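Local coordinates for protein tyrocidine synthetase 3 (Brevibacillus brevis, PDB 2JGP) that probably forms a peptide bond in tyrocidine biosynthesis, joining amino acid or peptide units that carrier domains hold on phosphopantetheine arms, at residues Thr218-His222 against Ser223-Gly227; Ile232-Ala235 against Glu236-Leu240; Ile308-Lys312 against Ala313-Gly317; Pro510-Leu514 against Gly515-Met519. One frame throughout, in Å; residues are numbered along the deposited sequence.

In the fold
The four contacts follow one another along the chain, all within the condensation domain. Contacts 1 and 2 adjoin. Contact 1 runs from the end of strand 213-220, in the five-stranded sheet, to the start of helix 227-241, and contact 2 is in that helix. Their centres are about 15 Å apart, and M220 packs on L233. Contact 3 joins edge strand 303-309 of the four-stranded sheet to helix 312-325, about 34 Å from contact 1 between centres. Contact 4 is a loop after helix 489-508. Contacts 3 and 4 are about 19 Å apart between centres, and that helix packs on both. Contact 1 holds the HHxxxDG motif of the family.

Contact 1: residues Thr218-His222 against Ser223-Gly227; sequences TDMHH and SISDG. With SO4 (sulfate ion), chain B.
H221 turns its imidazole back on S223, at the start of the HHxxxDG motif of condensation domains, here H221 to G227. This motif lies at the active site in the family. Chi1 of -165° swings the ring beside the carbonyl carbon, and its ND1 edge meets S223. S223 N donates to H221 ND1 at 3.1 Å, tilted 29° from the ring plane. S223 OG lies near that plane and is hydrogen-bonded to H221 ND1 at 2.8 Å. Outside the segments, D110 takes H221 NE2, which fixes the rotation of the ring. The turn itself is tied by I224 N donating to H221 O at 3.1 Å.

M220 approaches from the strand end. Its CG lies between the backbone N and the carbonyl carbon (chi1 67°). This brings SD alongside S225, with M220 SD 3.3 Å from S225 OG. That hydroxyl is buried and has no hydrogen-bond partner in the model. The CB of M220 also meets CD1 of I224.

H222 reaches past S225 to D226, its CE1 3.8 Å from D226 CB. D226 caps helix 227-241, where its OD1 meets S229, and it forms a salt bridge with R359. A sulfate ion, probably from the crystallisation liquor, sits at the H222 ring edge. G227 N donates to sulfate O1 at 2.9 Å, and H222 NE2 is 3.0 Å from the same O1.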
loop_
_atom_site.group_PDB
_atom_site.type_symbol
_atom_site.label_atom_id
_atom_site.label_comp_id
_atom_site.label_asym_id
_atom_site.label_seq_id
_atom_site.Cartn_x
_atom_site.Cartn_y
_atom_site.Cartn_z
ATOM N N THR A 218 17.370 9.976 -10.364
ATOM C CA THR A 218 16.018 10.482 -10.574
ATOM C C THR A 218 15.404 10.826 -9.221
ATOM O O THR A 218 15.599 10.106 -8.243
ATOM C CB THR A 218 15.137 9.449 -11.308
ATOM O OG1 THR A 218 15.750 9.088 -12.558
ATOM C CG2 THR A 218 13.742 10.012 -11.571
ATOM N N ASP A 219 14.688 11.942 -9.159
ATOM C CA ASP A 219 13.992 12.334 -7.936
ATOM C C ASP A 219 12.658 12.950 -8.318
ATOM O O ASP A 219 12.525 13.552 -9.385
ATOM C CB ASP A 219 14.831 13.319 -7.124
ATOM C CG ASP A 219 14.375 13.440 -5.673
ATOM O OD1 ASP A 219 13.358 12.827 -5.279
ATOM O OD2 ASP A 219 15.062 14.152 -4.914
ATOM N N MET A 220 11.669 12.772 -7.451
ATOM C CA MET A 220 10.352 13.341 -7.674
ATOM C C MET A 220 9.689 13.519 -6.334
ATOM O O MET A 220 10.133 12.938 -5.334
ATOM C CB MET A 220 9.507 12.450 -8.603
ATOM C CG MET A 220 9.110 11.093 -8.036
ATOM S SD MET A 220 8.521 9.922 -9.295
ATOM C CE MET A 220 10.080 9.298 -9.933
ATOM N N HIS A 221 8.646 14.341 -6.307
ATOM C CA HIS A 221 7.983 14.664 -5.065
ATOM C C HIS A 221 6.850 13.672 -4.805
ATOM O O HIS A 221 6.116 13.312 -5.717
ATOM C CB HIS A 221 7.453 16.092 -5.091
ATOM C CG HIS A 221 7.079 16.604 -3.740
ATOM N ND1 HIS A 221 5.827 16.415 -3.197
ATOM C CD2 HIS A 221 7.802 17.259 -2.802
ATOM C CE1 HIS A 221 5.787 16.951 -1.992
ATOM N NE2 HIS A 221 6.972 17.471 -1.728
ATOM N N HIS A 222 6.715 13.241 -3.552
ATOM C CA HIS A 222 5.767 12.175 -3.207
ATOM C C HIS A 222 4.296 12.568 -3.409
ATOM O O HIS A 222 3.424 11.696 -3.417
ATOM C CB HIS A 222 5.982 11.693 -1.763
ATOM C CG HIS A 222 5.717 10.228 -1.574
ATOM N ND1 HIS A 222 4.610 9.601 -2.103
ATOM C CD2 HIS A 222 6.423 9.267 -0.931
ATOM C CE1 HIS A 222 4.634 8.320 -1.776
ATOM N NE2 HIS A 222 5.730 8.088 -1.076
ATOM N N SER A 223 4.022 13.861 -3.573
ATOM C CA SER A 223 2.658 14.349 -3.844
ATOM C C SER A 223 2.119 13.938 -5.218
ATOM O O SER A 223 0.907 13.985 -5.451
ATOM C CB SER A 223 2.600 15.878 -3.722
ATOM O OG SER A 223 3.457 16.492 -4.673
ATOM N N ILE A 224 3.008 13.551 -6.130
ATOM C CA ILE A 224 2.605 13.150 -7.490
ATOM C C ILE A 224 3.056 11.732 -7.868
ATOM O O ILE A 224 3.023 11.340 -9.038
ATOM C CB ILE A 224 3.051 14.211 -8.545
ATOM C CG1 ILE A 224 4.549 14.519 -8.486
ATOM C CG2 ILE A 224 2.284 15.500 -8.333
ATOM C CD1 ILE A 224 5.437 13.414 -8.970
ATOM N N SER A 225 3.450 10.947 -6.872
ATOM C CA SER A 225 3.956 9.603 -7.126
ATOM C C SER A 225 3.825 8.708 -5.897
ATOM O O SER A 225 3.355 9.146 -4.844
ATOM C CB SER A 225 5.413 9.683 -7.587
ATOM O OG SER A 225 5.862 8.453 -8.107
ATOM N N ASP A 226 4.191 7.440 -6.069
ATOM C CA ASP A 226 4.357 6.495 -4.966
ATOM C C ASP A 226 5.185 5.298 -5.444
ATOM O O ASP A 226 5.645 5.273 -6.597
ATOM C CB ASP A 226 3.006 6.085 -4.319
ATOM C CG ASP A 226 2.083 5.334 -5.256
ATOM O OD1 ASP A 226 2.520 4.918 -6.350
ATOM O OD2 ASP A 226 0.901 5.139 -4.869
ATOM N N GLY A 227 5.388 4.324 -4.560
ATOM C CA GLY A 227 6.226 3.169 -4.849
ATOM C C GLY A 227 5.834 2.473 -6.134
ATOM O O GLY A 227 6.678 2.223 -6.997
HETATM S S SO4 B . 5.591 4.282 -1.114
HETATM O O1 SO4 B . 4.932 5.318 -1.888
HETATM O O2 SO4 B . 5.286 4.444 0.304
HETATM O O3 SO4 B . 5.112 2.979 -1.563
HETATM O O4 SO4 B . 7.035 4.381 -1.316
#

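Contact 2: residues Ile232-Ala235 against Glu236-Leu240; sequences ILLA and EWVQL
I232 and E236 lie side by side, one helical turn apart, and form the close part of this contact. Their side chains point the same way. CG2 of I232 rests against the carboxylate, 3.7 Å from E236 OE2. E236 has CG anti to its own carbonyl carbon (chi1 -66°), which lays E236 CG 3.3 Å from I232 O. Beyond CG the chain is extended. E236 N donates to that same I232 O at 2.9 Å. The buried carboxylate is not left without partners: OE1 makes a salt bridge with R146 and a hydrogen bond with H147. These contacts would be expected to favour its charged form.

W237 is buried too. Its CB sits 3.2 Å from L233 O, while its ring leads away from this turn to meet F140 of helix 133-146. W237 N donates to L233 O at 2.9 Å.

Elsewhere the contact is looser. L234 and V238 touch only lightly, with L234 CD1 4.4 Å from V238 CG2, but loop residues M442 and L444 pack on this pair. The solvent side is at A235, which is exposed, and Q239, which is partly so. Here the backbone does the holding, with V238 N bonded to L234 O and Q239 N to A235 O, each at 3.1 Å.

Four successive i to i+4 bonds mark a regular alpha-helix. One face of it packs on helix 133-146, in the half of the condensation domain that carries the HHxxxDG motif.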
loop_
_atom_site.group_PDB
_atom_site.type_symbol
_atom_site.label_atom_id
_atom_site.label_comp_id
_atom_site.label_asym_id
_atom_site.label_seq_id
_atom_site.Cartn_x
_atom_site.Cartn_y
_atom_site.Cartn_z
ATOM N N ILE A 232 6.229 1.804 -12.388
ATOM C CA ILE A 232 5.619 2.114 -13.684
ATOM C C ILE A 232 6.539 3.026 -14.498
ATOM O O ILE A 232 6.849 2.734 -15.653
ATOM C CB ILE A 232 4.219 2.782 -13.499
ATOM C CG1 ILE A 232 3.230 1.796 -12.872
ATOM C CG2 ILE A 232 3.645 3.259 -14.830
ATOM C CD1 ILE A 232 1.914 2.427 -12.484
ATOM N N LEU A 233 6.991 4.112 -13.873
ATOM C CA LEU A 233 7.915 5.064 -14.505
ATOM C C LEU A 233 9.199 4.406 -15.017
ATOM O O LEU A 233 9.647 4.695 -16.135
ATOM C CB LEU A 233 8.272 6.178 -13.515
ATOM C CG LEU A 233 7.561 7.541 -13.607
ATOM C CD1 LEU A 233 6.203 7.507 -14.257
ATOM C CD2 LEU A 233 7.501 8.181 -12.226
ATOM N N LEU A 234 9.785 3.522 -14.212
ATOM C CA LEU A 234 10.984 2.783 -14.625
ATOM C C LEU A 234 10.717 1.878 -15.828
ATOM O O LEU A 234 11.474 1.890 -16.807
ATOM C CB LEU A 234 11.529 1.938 -13.466
ATOM C CG LEU A 234 12.761 1.069 -13.773
ATOM C CD1 LEU A 234 13.887 1.872 -14.410
ATOM C CD2 LEU A 234 13.249 0.386 -12.505
ATOM N N ALA A 235 9.657 1.078 -15.735
ATOM C CA ALA A 235 9.297 0.139 -16.793
ATOM C C ALA A 235 9.026 0.875 -18.093
ATOM O O ALA A 235 9.506 0.471 -19.149
ATOM C CB ALA A 235 8.070 -0.688 -16.389
ATOM N N GLU A 236 8.270 1.965 -18.007
ATOM C CA GLU A 236 7.871 2.715 -19.195
ATOM C C GLU A 236 9.016 3.533 -19.782
ATOM O O GLU A 236 9.065 3.748 -20.992
ATOM C CB GLU A 236 6.666 3.602 -18.893
ATOM C CG GLU A 236 5.416 2.798 -18.575
ATOM C CD GLU A 236 4.166 3.634 -18.528
ATOM O OE1 GLU A 236 4.274 4.873 -18.577
ATOM O OE2 GLU A 236 3.068 3.048 -18.433
ATOM N N TRP A 237 9.935 3.985 -18.929
ATOM C CA TRP A 237 11.137 4.668 -19.398
ATOM C C TRP A 237 11.964 3.722 -20.278
ATOM O O TRP A 237 12.393 4.093 -21.374
ATOM C CB TRP A 237 11.980 5.171 -18.221
ATOM C CG TRP A 237 13.223 5.859 -18.678
ATOM C CD1 TRP A 237 13.340 7.154 -19.076
ATOM C CD2 TRP A 237 14.522 5.270 -18.830
ATOM N NE1 TRP A 237 14.635 7.416 -19.460
ATOM C CE2 TRP A 237 15.381 6.277 -19.318
ATOM C CE3 TRP A 237 15.043 3.992 -18.598
ATOM C CZ2 TRP A 237 16.733 6.046 -19.576
ATOM C CZ3 TRP A 237 16.393 3.764 -18.853
ATOM C CH2 TRP A 237 17.219 4.789 -19.338
ATOM N N VAL A 238 12.171 2.500 -19.788
ATOM C CA VAL A 238 12.886 1.455 -20.526
ATOM C C VAL A 238 12.222 1.154 -21.871
ATOM O O VAL A 238 12.903 1.029 -22.896
ATOM C CB VAL A 238 12.970 0.145 -19.693
ATOM C CG1 VAL A 238 13.425 -1.031 -20.552
ATOM C CG2 VAL A 238 13.905 0.336 -18.505
ATOM N N GLN A 239 10.896 1.037 -21.861
ATOM C CA GLN A 239 10.127 0.798 -23.085
ATOM C C GLN A 239 10.231 1.972 -24.063
ATOM O O GLN A 239 10.480 1.773 -25.254
ATOM C CB GLN A 239 8.654 0.524 -22.752
ATOM C CG GLN A 239 8.395 -0.854 -22.158
ATOM C CD GLN A 239 6.975 -1.010 -21.643
ATOM O OE1 GLN A 239 6.614 -0.448 -20.609
ATOM N NE2 GLN A 239 6.163 -1.777 -22.360
ATOM N N LEU A 240 10.044 3.189 -23.552
ATOM C CA LEU A 240 10.122 4.402 -24.378
ATOM C C LEU A 240 11.510 4.616 -24.983
ATOM O O LEU A 240 11.622 5.025 -26.140
ATOM C CB LEU A 240 9.709 5.639 -23.577
ATOM C CG LEU A 240 8.212 5.745 -23.268
ATOM C CD1 LEU A 240 7.962 6.800 -22.190
ATOM C CD2 LEU A 240 7.400 6.037 -24.529
#

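Contact 3: residues Ile308-Lys312 against Ala313-Gly317; sequences IGAGK and ALTEG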
loop_
_atom_site.group_PDB
_atom_site.type_symbol
_atom_site.label_atom_id
_atom_site.label_comp_id
_atom_site.label_asym_id
_atom_site.label_seq_id
_atom_site.Cartn_x
_atom_site.Cartn_y
_atom_site.Cartn_z
ATOM N N ILE A 308 16.792 -11.877 7.428
ATOM C CA ILE A 308 17.065 -13.301 7.618
ATOM C C ILE A 308 16.138 -14.128 6.730
ATOM O O ILE A 308 14.979 -13.765 6.530
ATOM C CB ILE A 308 16.908 -13.715 9.105
ATOM C CG1 ILE A 308 17.394 -15.152 9.325
ATOM C CG2 ILE A 308 15.467 -13.571 9.561
ATOM C CD1 ILE A 308 17.685 -15.482 10.772
ATOM N N GLY A 309 16.663 -15.228 6.191
ATOM C CA GLY A 309 15.875 -16.132 5.355
ATOM C C GLY A 309 15.061 -17.101 6.187
ATOM O O GLY A 309 15.543 -17.612 7.197
ATOM N N ALA A 310 13.830 -17.364 5.755
ATOM C CA ALA A 310 12.938 -18.295 6.455
ATOM C C ALA A 310 13.240 -19.756 6.110
ATOM O O ALA A 310 12.841 -20.666 6.838
ATOM C CB ALA A 310 11.490 -17.973 6.131
ATOM N N GLY A 311 13.939 -19.974 4.998
ATOM C CA GLY A 311 14.203 -21.315 4.493
ATOM C C GLY A 311 13.088 -21.777 3.570
ATOM O O GLY A 311 11.937 -21.356 3.711
ATOM N N LYS A 312 13.431 -22.651 2.629
ATOM C CA LYS A 312 12.457 -23.184 1.669
ATOM C C LYS A 312 11.336 -23.981 2.329
ATOM O O LYS A 312 10.166 -23.823 1.976
ATOM C CB LYS A 312 13.156 -24.081 0.647
ATOM C CG LYS A 312 14.023 -23.326 -0.320
ATOM C CD LYS A 312 14.677 -24.244 -1.328
ATOM C CE LYS A 312 15.661 -23.471 -2.194
ATOM N NZ LYS A 312 16.398 -24.362 -3.130
ATOM N N ALA A 313 11.700 -24.846 3.271
ATOM C CA ALA A 313 10.743 -25.764 3.891
ATOM C C ALA A 313 9.640 -25.011 4.630
ATOM O O ALA A 313 8.459 -25.312 4.463
ATOM C CB ALA A 313 11.462 -26.710 4.841
ATOM N N LEU A 314 10.031 -24.036 5.446
ATOM C CA LEU A 314 9.062 -23.236 6.202
ATOM C C LEU A 314 8.185 -22.372 5.298
ATOM O O LEU A 314 6.972 -22.241 5.529
ATOM C CB LEU A 314 9.781 -22.348 7.217
ATOM C CG LEU A 314 8.898 -21.500 8.134
ATOM C CD1 LEU A 314 7.821 -22.331 8.824
ATOM C CD2 LEU A 314 9.785 -20.796 9.157
ATOM N N THR A 315 8.800 -21.776 4.280
ATOM C CA THR A 315 8.062 -20.978 3.299
ATOM C C THR A 315 6.946 -21.798 2.661
ATOM O O THR A 315 5.822 -21.327 2.531
ATOM C CB THR A 315 8.996 -20.429 2.195
ATOM O OG1 THR A 315 9.983 -19.582 2.793
ATOM C CG2 THR A 315 8.209 -19.626 1.155
ATOM N N GLU A 316 7.263 -23.033 2.287
ATOM C CA GLU A 316 6.282 -23.931 1.682
ATOM C C GLU A 316 5.179 -24.305 2.676
ATOM O O GLU A 316 4.006 -24.351 2.318
ATOM C CB GLU A 316 6.971 -25.190 1.166
ATOM C CG GLU A 316 6.091 -26.039 0.281
ATOM C CD GLU A 316 6.781 -27.299 -0.188
ATOM O OE1 GLU A 316 6.809 -27.531 -1.416
ATOM O OE2 GLU A 316 7.294 -28.058 0.668
ATOM N N GLY A 317 5.559 -24.570 3.923
ATOM C CA GLY A 317 4.591 -24.896 4.964
ATOM C C GLY A 317 3.617 -23.765 5.231
ATOM O O GLY A 317 2.428 -23.999 5.435
HETATM O O HOH W 1 12.686 -23.711 6.485
#
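G311 O is gripped twice by T315. The hydroxyl donates from T315 OG1 to G311 O at 2.8 Å, and the backbone donates from T315 N to G311 O at 3.2 Å. The two donors come from opposite faces of the carbonyl plane, OG1 tilted 33° from it. T315 can do this because OG1 sits beside its own backbone N (chi1 -61°), next to the amide that makes the second bond. T315 OG1 is also hydrogen-bonded to M476 N, which ties this turn to strand 476-483.

G311 is the N-cap residue of helix 312-325. The chain turns here from edge strand 303-309 into the helix, and G311 has a positive phi (89°), which glycine adopts easily. G311 N is held by E475. The first turn goes on with E316 N donating to K312 O at 3.0 Å.

A310 points its CB toward the helix, with A310 CB 4.0 Å from T315 OG1. Close by, L314 CB is 3.5 Å from A310 O. Both A310 and L314 also pack on helix 489-508. K312, A313 and E316 are on the outer, exposed side of the turn. A water bridges A310 to L314: it donates to A310 O at 3.1 Å and accepts from L314 N at 2.9 Å.

Contact 4: residues Pro510-Leu514 against Gly515-Met519; sequences PHIRL and GEIDM
R513 O takes the shortest bond of this turn, from E516 N at 2.8 Å. Next comes I517 N, which donates to L514 O at 3.2 Å. These two i to i+3 bonds make a short 3-10 turn through L514, G515 and E516. I517 N has a second, weak bond of the i to i+4 kind, to R513 O at 3.3 Å. K343 NZ ties the turn down from outside by bonding to both L514 O and I517 O.

R513 and E516 meet through only part of their side chains. E516 bends at chi2 (64°), which brings E516 OE1 to 3.5 Å from R513 CB. The charged ends are not in contact. The guanidinium group instead leads away, and its NH1 bonds to E384 O.

The apolar packing centres on I517. I512 crosses it at about a right angle, with I512 CG2 3.8 Å from I517 CG1. The CD1 branch of I512 reaches farther and lies 3.8 Å from E516 O. L514 runs side by side with I517, and the two tips meet at 4.1 Å between L514 CD2 and I517 CD1. G515 and E516 are exposed on the outside of the turn.

I517 is buried between helix 489-508, where it touches I502 and I506, and helix 329-345, where it touches V339. L514 packs on F387, at the start of helix 387-403. The turn thus joins the chain's C-terminal end to three helices.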
loop_
_atom_site.group_PDB
_atom_site.type_symbol
_atom_site.label_atom_id
_atom_site.label_comp_id
_atom_site.label_asym_id
_atom_site.label_seq_id
_atom_site.Cartn_x
_atom_site.Cartn_y
_atom_site.Cartn_z
ATOM N N PRO A 510 -1.493 -25.768 13.725
ATOM C CA PRO A 510 -2.264 -24.525 13.646
ATOM C C PRO A 510 -3.281 -24.339 14.773
ATOM O O PRO A 510 -3.752 -23.227 14.984
ATOM C CB PRO A 510 -2.994 -24.630 12.305
ATOM C CG PRO A 510 -2.362 -25.751 11.571
ATOM C CD PRO A 510 -1.743 -26.648 12.567
ATOM N N HIS A 511 -3.627 -25.413 15.477
ATOM C CA HIS A 511 -4.620 -25.331 16.542
ATOM C C HIS A 511 -4.001 -25.122 17.920
ATOM O O HIS A 511 -4.718 -25.053 18.919
ATOM C CB HIS A 511 -5.502 -26.572 16.500
ATOM C CG HIS A 511 -6.168 -26.760 15.174
ATOM N ND1 HIS A 511 -7.272 -26.031 14.790
ATOM C CD2 HIS A 511 -5.851 -27.548 14.119
ATOM C CE1 HIS A 511 -7.628 -26.387 13.569
ATOM N NE2 HIS A 511 -6.780 -27.303 13.139
ATOM N N ILE A 512 -2.677 -25.002 17.968
ATOM C CA ILE A 512 -1.980 -24.651 19.204
ATOM C C ILE A 512 -2.541 -23.345 19.752
ATOM O O ILE A 512 -2.857 -22.429 18.992
ATOM C CB ILE A 512 -0.460 -24.499 18.976
ATOM C CG1 ILE A 512 0.272 -24.362 20.314
ATOM C CG2 ILE A 512 -0.162 -23.307 18.060
ATOM C CD1 ILE A 512 1.779 -24.459 20.192
ATOM N N ARG A 513 -2.687 -23.267 21.069
ATOM C CA ARG A 513 -3.192 -22.050 21.691
ATOM C C ARG A 513 -2.056 -21.043 21.823
ATOM O O ARG A 513 -0.902 -21.415 22.054
ATOM C CB ARG A 513 -3.877 -22.359 23.025
ATOM C CG ARG A 513 -5.121 -23.236 22.837
ATOM C CD ARG A 513 -5.971 -23.341 24.089
ATOM N NE ARG A 513 -7.102 -24.254 23.907
ATOM C CZ ARG A 513 -8.244 -23.951 23.287
ATOM N NH1 ARG A 513 -8.442 -22.752 22.766
ATOM N NH2 ARG A 513 -9.202 -24.863 23.179
ATOM N N LEU A 514 -2.378 -19.765 21.645
ATOM C CA LEU A 514 -1.346 -18.728 21.585
ATOM C C LEU A 514 -0.402 -18.764 22.788
ATOM O O LEU A 514 0.812 -18.632 22.630
ATOM C CB LEU A 514 -1.975 -17.335 21.447
ATOM C CG LEU A 514 -2.815 -17.051 20.196
ATOM C CD1 LEU A 514 -2.965 -15.550 19.999
ATOM C CD2 LEU A 514 -2.237 -17.704 18.942
ATOM N N GLY A 515 -0.960 -18.954 23.981
ATOM C CA GLY A 515 -0.160 -19.037 25.203
ATOM C C GLY A 515 0.782 -20.230 25.259
ATOM O O GLY A 515 1.807 -20.181 25.935
ATOM N N GLU A 516 0.432 -21.305 24.556
ATOM C CA GLU A 516 1.253 -22.521 24.522
ATOM C C GLU A 516 2.375 -22.458 23.483
ATOM O O GLU A 516 3.260 -23.311 23.482
ATOM C CB GLU A 516 0.380 -23.761 24.274
ATOM C CG GLU A 516 -0.095 -24.455 25.541
ATOM C CD GLU A 516 -1.011 -23.590 26.387
ATOM O OE1 GLU A 516 -2.154 -23.330 25.951
ATOM O OE2 GLU A 516 -0.592 -23.188 27.497
ATOM N N ILE A 517 2.339 -21.463 22.600
ATOM C CA ILE A 517 3.403 -21.293 21.611
ATOM C C ILE A 517 4.706 -20.948 22.335
ATOM O O ILE A 517 4.856 -19.854 22.885
ATOM C CB ILE A 517 3.061 -20.201 20.563
ATOM C CG1 ILE A 517 1.833 -20.601 19.747
ATOM C CG2 ILE A 517 4.240 -19.973 19.630
ATOM C CD1 ILE A 517 1.403 -19.560 18.724
ATOM N N ASP A 518 5.634 -21.902 22.353
ATOM C CA ASP A 518 6.919 -21.716 23.022
ATOM C C ASP A 518 7.878 -20.961 22.101
ATOM O O ASP A 518 8.597 -21.557 21.297
ATOM C CB ASP A 518 7.510 -23.066 23.447
ATOM C CG ASP A 518 8.790 -22.923 24.262
ATOM O OD1 ASP A 518 9.079 -21.812 24.761
ATOM O OD2 ASP A 518 9.509 -23.935 24.412
ATOM N N MET A 519 7.864 -19.640 22.226
ATOM C CA MET A 519 8.745 -18.769 21.462
ATOM C C MET A 519 10.165 -18.804 22.029
ATOM O O MET A 519 11.132 -18.633 21.282
ATOM C CB MET A 519 8.190 -17.342 21.515
ATOM C CG MET A 519 8.923 -16.314 20.683
ATOM S SD MET A 519 8.315 -14.652 21.045
ATOM C CE MET A 519 9.006 -14.374 22.674
#